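Local coordinates for outer membrane associated protein (Francisella tularensis subsp. tularensis, PDB 6U83) that may act as a porin of the outer membrane; this part is its OmpA-like domain, a type that binds peptidoglycan, with D-alanine in its pocket, at residues 114-117 / 118-122; 122-125 / 126-130. All blocks are in the same frame, centred on the assembly; numbering follows the deposited sequence.

Contact 1: residues 114-117 / 118-122; sequences QKLS and EKRAQ. With DAL (D-alanine), chain D.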
loop_
_atom_site.group_PDB
_atom_site.type_symbol
_atom_site.label_atom_id
_atom_site.label_comp_id
_atom_site.label_asym_id
_atom_site.label_seq_id
_atom_site.Cartn_x
_atom_site.Cartn_y
_atom_site.Cartn_z
ATOM N N GLN A 114 13.067 -0.191 -12.415
ATOM C CA GLN A 114 13.425 0.411 -11.141
ATOM C C GLN A 114 12.942 1.855 -11.078
ATOM O O GLN A 114 12.368 2.294 -10.072
ATOM C CB GLN A 114 14.946 0.340 -10.950
ATOM C CG GLN A 114 15.483 1.146 -9.787
ATOM C CD GLN A 114 15.180 0.508 -8.447
ATOM O OE1 GLN A 114 15.179 -0.719 -8.312
ATOM N NE2 GLN A 114 14.920 1.341 -7.442
ATOM N N LYS A 115 13.193 2.621 -12.136
ATOM C CA LYS A 115 12.767 4.013 -12.133
ATOM C C LYS A 115 11.247 4.088 -12.114
ATOM O O LYS A 115 10.658 4.858 -11.347
ATOM C CB LYS A 115 13.348 4.744 -13.343
ATOM C CG LYS A 115 14.232 5.927 -12.991
ATOM C CD LYS A 115 15.377 5.525 -12.070
ATOM C CE LYS A 115 16.120 6.742 -11.504
ATOM N NZ LYS A 115 16.933 6.349 -10.313
ATOM N N LEU A 116 10.604 3.269 -12.944
ATOM C CA LEU A 116 9.151 3.201 -12.960
ATOM C C LEU A 116 8.608 2.974 -11.559
ATOM O O LEU A 116 7.736 3.716 -11.087
ATOM C CB LEU A 116 8.726 2.092 -13.918
ATOM C CG LEU A 116 7.243 1.806 -14.023
ATOM C CD1 LEU A 116 6.454 3.101 -14.227
ATOM C CD2 LEU A 116 7.025 0.802 -15.159
ATOM N N SER A 117 9.179 2.005 -10.842
ATOM C CA SER A 117 8.662 1.677 -9.519
ATOM C C SER A 117 8.868 2.822 -8.540
ATOM O O SER A 117 8.021 3.065 -7.672
ATOM C CB SER A 117 9.330 0.414 -8.997
ATOM O OG SER A 117 10.661 0.710 -8.645
ATOM N N GLU A 118 10.004 3.507 -8.643
ATOM C CA GLU A 118 10.231 4.710 -7.852
ATOM C C GLU A 118 9.178 5.765 -8.146
ATOM O O GLU A 118 8.697 6.441 -7.230
ATOM C CB GLU A 118 11.625 5.279 -8.137
ATOM C CG GLU A 118 12.777 4.404 -7.678
ATOM C CD GLU A 118 14.143 4.966 -8.069
ATOM O OE1 GLU A 118 14.425 6.140 -7.764
ATOM O OE2 GLU A 118 14.939 4.238 -8.696
ATOM N N LYS A 119 8.835 5.940 -9.424
ATOM C CA LYS A 119 7.816 6.906 -9.810
ATOM C C LYS A 119 6.458 6.527 -9.246
ATOM O O LYS A 119 5.652 7.410 -8.931
ATOM C CB LYS A 119 7.719 7.001 -11.332
ATOM C CG LYS A 119 8.908 7.643 -12.070
ATOM C CD LYS A 119 8.625 7.609 -13.589
ATOM C CE LYS A 119 9.626 8.398 -14.383
ATOM N NZ LYS A 119 9.314 8.288 -15.855
ATOM N N ARG A 120 6.185 5.222 -9.115
ATOM C CA ARG A 120 4.918 4.785 -8.539
ATOM C C ARG A 120 4.863 5.120 -7.051
ATOM O O ARG A 120 3.890 5.718 -6.571
ATOM C CB ARG A 120 4.733 3.285 -8.788
ATOM C CG ARG A 120 4.395 2.936 -10.274
ATOM C CD ARG A 120 4.310 1.412 -10.546
ATOM N NE ARG A 120 3.756 1.189 -11.879
ATOM C CZ ARG A 120 4.006 0.131 -12.647
ATOM N NH1 ARG A 120 4.828 -0.838 -12.238
ATOM N NH2 ARG A 120 3.415 0.043 -13.834
ATOM N N ALA A 121 5.917 4.766 -6.308
ATOM C CA ALA A 121 5.997 5.152 -4.900
ATOM C C ALA A 121 5.878 6.664 -4.728
ATOM O O ALA A 121 5.211 7.143 -3.802
ATOM C CB ALA A 121 7.313 4.671 -4.299
ATOM N N GLN A 122 6.509 7.433 -5.614
ATOM C CA GLN A 122 6.438 8.887 -5.489
ATOM C C GLN A 122 5.025 9.390 -5.744
ATOM O O GLN A 122 4.565 10.338 -5.091
ATOM C CB GLN A 122 7.415 9.565 -6.445
ATOM C CG GLN A 122 7.551 11.055 -6.159
ATOM C CD GLN A 122 7.941 11.334 -4.702
ATOM O OE1 GLN A 122 8.926 10.790 -4.188
ATOM N NE2 GLN A 122 7.165 12.187 -4.035
HETATM N N DAL D . 7.068 -3.733 -16.341
HETATM C CA DAL D . 5.897 -2.937 -16.680
HETATM C CB DAL D . 6.255 -1.876 -17.733
HETATM C C DAL D . 5.253 -2.286 -15.458
HETATM O O DAL D . 4.342 -1.472 -15.632
HETATM O OXT DAL D . 5.613 -2.546 -14.294
#

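Contact 2: residues 122-125 / 126-130; sequences QAVA and DYMKQ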
loop_
_atom_site.group_PDB
_atom_site.type_symbol
_atom_site.label_atom_id
_atom_site.label_comp_id
_atom_site.label_asym_id
_atom_site.label_seq_id
_atom_site.Cartn_x
_atom_site.Cartn_y
_atom_site.Cartn_z
ATOM N N GLN A 122 6.509 7.433 -5.614
ATOM C CA GLN A 122 6.438 8.887 -5.489
ATOM C C GLN A 122 5.025 9.390 -5.744
ATOM O O GLN A 122 4.565 10.338 -5.091
ATOM C CB GLN A 122 7.415 9.565 -6.445
ATOM C CG GLN A 122 7.551 11.055 -6.159
ATOM C CD GLN A 122 7.941 11.334 -4.702
ATOM O OE1 GLN A 122 8.926 10.790 -4.188
ATOM N NE2 GLN A 122 7.165 12.187 -4.035
ATOM N N ALA A 123 4.335 8.783 -6.711
ATOM C CA ALA A 123 2.935 9.100 -6.956
ATOM C C ALA A 123 2.108 8.890 -5.696
ATOM O O ALA A 123 1.397 9.795 -5.242
ATOM C CB ALA A 123 2.394 8.236 -8.102
ATOM N N VAL A 124 2.196 7.685 -5.118
ATOM C CA VAL A 124 1.428 7.379 -3.910
ATOM C C VAL A 124 1.697 8.431 -2.845
ATOM O O VAL A 124 0.768 8.987 -2.241
ATOM C CB VAL A 124 1.747 5.964 -3.402
ATOM C CG1 VAL A 124 1.211 5.787 -1.991
ATOM C CG2 VAL A 124 1.119 4.936 -4.306
ATOM N N ALA A 125 2.981 8.753 -2.639
ATOM C CA ALA A 125 3.360 9.678 -1.576
ATOM C C ALA A 125 2.863 11.085 -1.865
ATOM O O ALA A 125 2.460 11.806 -0.945
ATOM C CB ALA A 125 4.872 9.679 -1.390
ATOM N N ASP A 126 2.892 11.496 -3.135
ATOM C CA ASP A 126 2.377 12.810 -3.493
ATOM C C ASP A 126 0.924 12.955 -3.078
ATOM O O ASP A 126 0.545 13.955 -2.457
ATOM C CB ASP A 126 2.528 13.037 -4.994
ATOM C CG ASP A 126 3.946 13.412 -5.391
ATOM O OD1 ASP A 126 4.830 13.484 -4.505
ATOM O OD2 ASP A 126 4.173 13.647 -6.601
ATOM N N TYR A 127 0.098 11.950 -3.394
ATOM C CA TYR A 127 -1.321 12.011 -3.052
ATOM C C TYR A 127 -1.528 12.049 -1.546
ATOM O O TYR A 127 -2.386 12.789 -1.049
ATOM C CB TYR A 127 -2.063 10.820 -3.651
ATOM C CG TYR A 127 -3.571 10.969 -3.571
ATOM C CD1 TYR A 127 -4.219 12.031 -4.201
ATOM C CD2 TYR A 127 -4.350 10.051 -2.870
ATOM C CE1 TYR A 127 -5.601 12.174 -4.134
ATOM C CE2 TYR A 127 -5.734 10.185 -2.805
ATOM C CZ TYR A 127 -6.348 11.246 -3.437
ATOM O OH TYR A 127 -7.712 11.384 -3.363
ATOM N N MET A 128 -0.766 11.241 -0.808
ATOM C CA MET A 128 -0.823 11.294 0.648
ATOM C C MET A 128 -0.614 12.713 1.145
ATOM O O MET A 128 -1.292 13.162 2.077
ATOM C CB MET A 128 0.234 10.368 1.241
ATOM C CG MET A 128 -0.000 8.922 0.918
ATOM S SD MET A 128 1.226 7.877 1.704
ATOM C CE MET A 128 0.309 6.344 1.860
ATOM N N LYS A 129 0.312 13.441 0.518
ATOM C CA LYS A 129 0.578 14.808 0.938
ATOM C C LYS A 129 -0.607 15.716 0.633
ATOM O O LYS A 129 -0.960 16.575 1.451
ATOM C CB LYS A 129 1.859 15.324 0.275
ATOM C CG LYS A 129 3.139 14.718 0.857
ATOM C CD LYS A 129 4.384 15.258 0.181
ATOM C CE LYS A 129 4.987 14.251 -0.789
ATOM N NZ LYS A 129 6.263 14.765 -1.397
ATOM N N GLN A 130 -1.239 15.538 -0.536
ATOM C CA GLN A 130 -2.442 16.306 -0.851
ATOM C C GLN A 130 -3.503 16.122 0.224
ATOM O O GLN A 130 -4.247 17.056 0.543
ATOM C CB GLN A 130 -2.998 15.891 -2.215
ATOM C CG GLN A 130 -2.125 16.255 -3.405
ATOM C CD GLN A 130 -2.674 15.710 -4.713
ATOM O OE1 GLN A 130 -3.860 15.864 -5.017
ATOM N NE2 GLN A 130 -1.814 15.053 -5.489
#

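Contact 1: residues 114-117 / 118-122
Leu116 lays CG over the centre of one face of the Arg120 guanidinium, 3.9 Å from CZ, one turn earlier on the same helix. Leu116 holds CG opposite its own amide nitrogen (chi1 177°), and from there CD2 comes within 3.5 Å of the D-alanine O. Arg120 meets the ligand carboxylate with two separate nitrogens: NH1 donates to OXT at 2.8 Å, with OXT in the guanidinium plane, and NH2 donates to O at 2.5 Å. The pair of bonds fixes the rotation of the carboxylate against the guanidinium. Backbone oxygens of Lys68 and Tyr99 take bonds from NE and NH1 and so help to position the arginine.

On another side of the helix, Glu118 OE2 is shared. Gln114 NE2 donates to it at 3.2 Å; the oxygen lies in the amide plane but is approached from above the carboxylate plane, the two planes being 56° apart. Lys115 NZ, 3.3 Å from the same OE2, adds a weak bond within a salt bridge. Ser117 turns OG back to Gln114 O at 2.7 Å, the hydroxyl sitting between the serine's backbone N and carbonyl carbon (chi1 72°). Gln114 O also accepts the helical bond from Glu118 N, both donors arriving from the same face of its plane, while Ser117 OG is further held by Gly144 N.

Asn113, Ser101 and Asp67 also bond the D-alanine. An arginine gripping the ligand carboxylate from this helix is characteristic of the peptidoglycan-binding site of OmpA-like domains, consistent with D-alanine standing in for part of a peptidoglycan stem peptide.

Contact 2: residues 122-125 / 126-130
Residues 122-125 and 126-130 form the last turns of helix 110-130, and four successive i to i+4 backbone bonds join them. The first runs from Asp126 N to Gln122 O at 2.8 Å, and the last from Lys129 N to Ala125 O at 3.1 Å.

The polar side is carried by Gln122 and Asp126. Gln122, bent at chi2 (55°), brings its amide across to the carboxylate, where NE2 donates to Asp126 OD1 at 2.7 Å with an N-H...O angle of 153°. OD1 lies in the amide plane, yet the nitrogen stands above the carboxylate plane. Three residues beyond Asp126, Lys129 curls back over the backbone, its CE 3.5 Å from Ala125 O. This places NZ 3.7 Å from Asp126 OD1 as a long salt bridge, so the same oxygen faces both the amide and the ammonium, which would probably help stabilise its negative charge.

The buried side is apolar. Val124 and Met128 lie side by side and point the same way, with Val124 CG1 4.0 Å from Met128 CE. The extended Met128 chain (chi2 -177°) carries CE alongside the valine. Both touch Val96 of strand 94-98, and Met128 also reaches Ile138 of strand 138-142 and Phe82 and Val83 of helix 73-89. Ala125 packs on Ile138 and Thr140, and Tyr127 rests against Lys76 and Ile79 of the neighbouring helix.

This amphipathic pattern belongs to the crossover helix of a beta-alpha-beta unit, here joining the parallel strands 94-98 and 138-142 and packing on the sheet of the OmpA-like domain.

Overall arrangement
Contacts 1 and 2 occupy consecutive turns of helix 110-130 and meet at Gln122, which takes no part in contact 1 but carries the polar bond of contact 2. Both are partly buried, but contact 1 also includes the exposed Lys115 and Lys119. Each sets a glutamine amide against a carboxylate four residues on, with a lysine close to the same acid oxygen. Their buried sides differ. In residues 114-122 part of that side belongs to a ligand site, to which Leu116 and Arg120 contribute, while Ser117 and Ala121 are buried as well; in residues 122-130 it is hydrocarbon and thioether packing against the sheet and helix 73-89. One helix thus combines pocket wall and hydrophobic core.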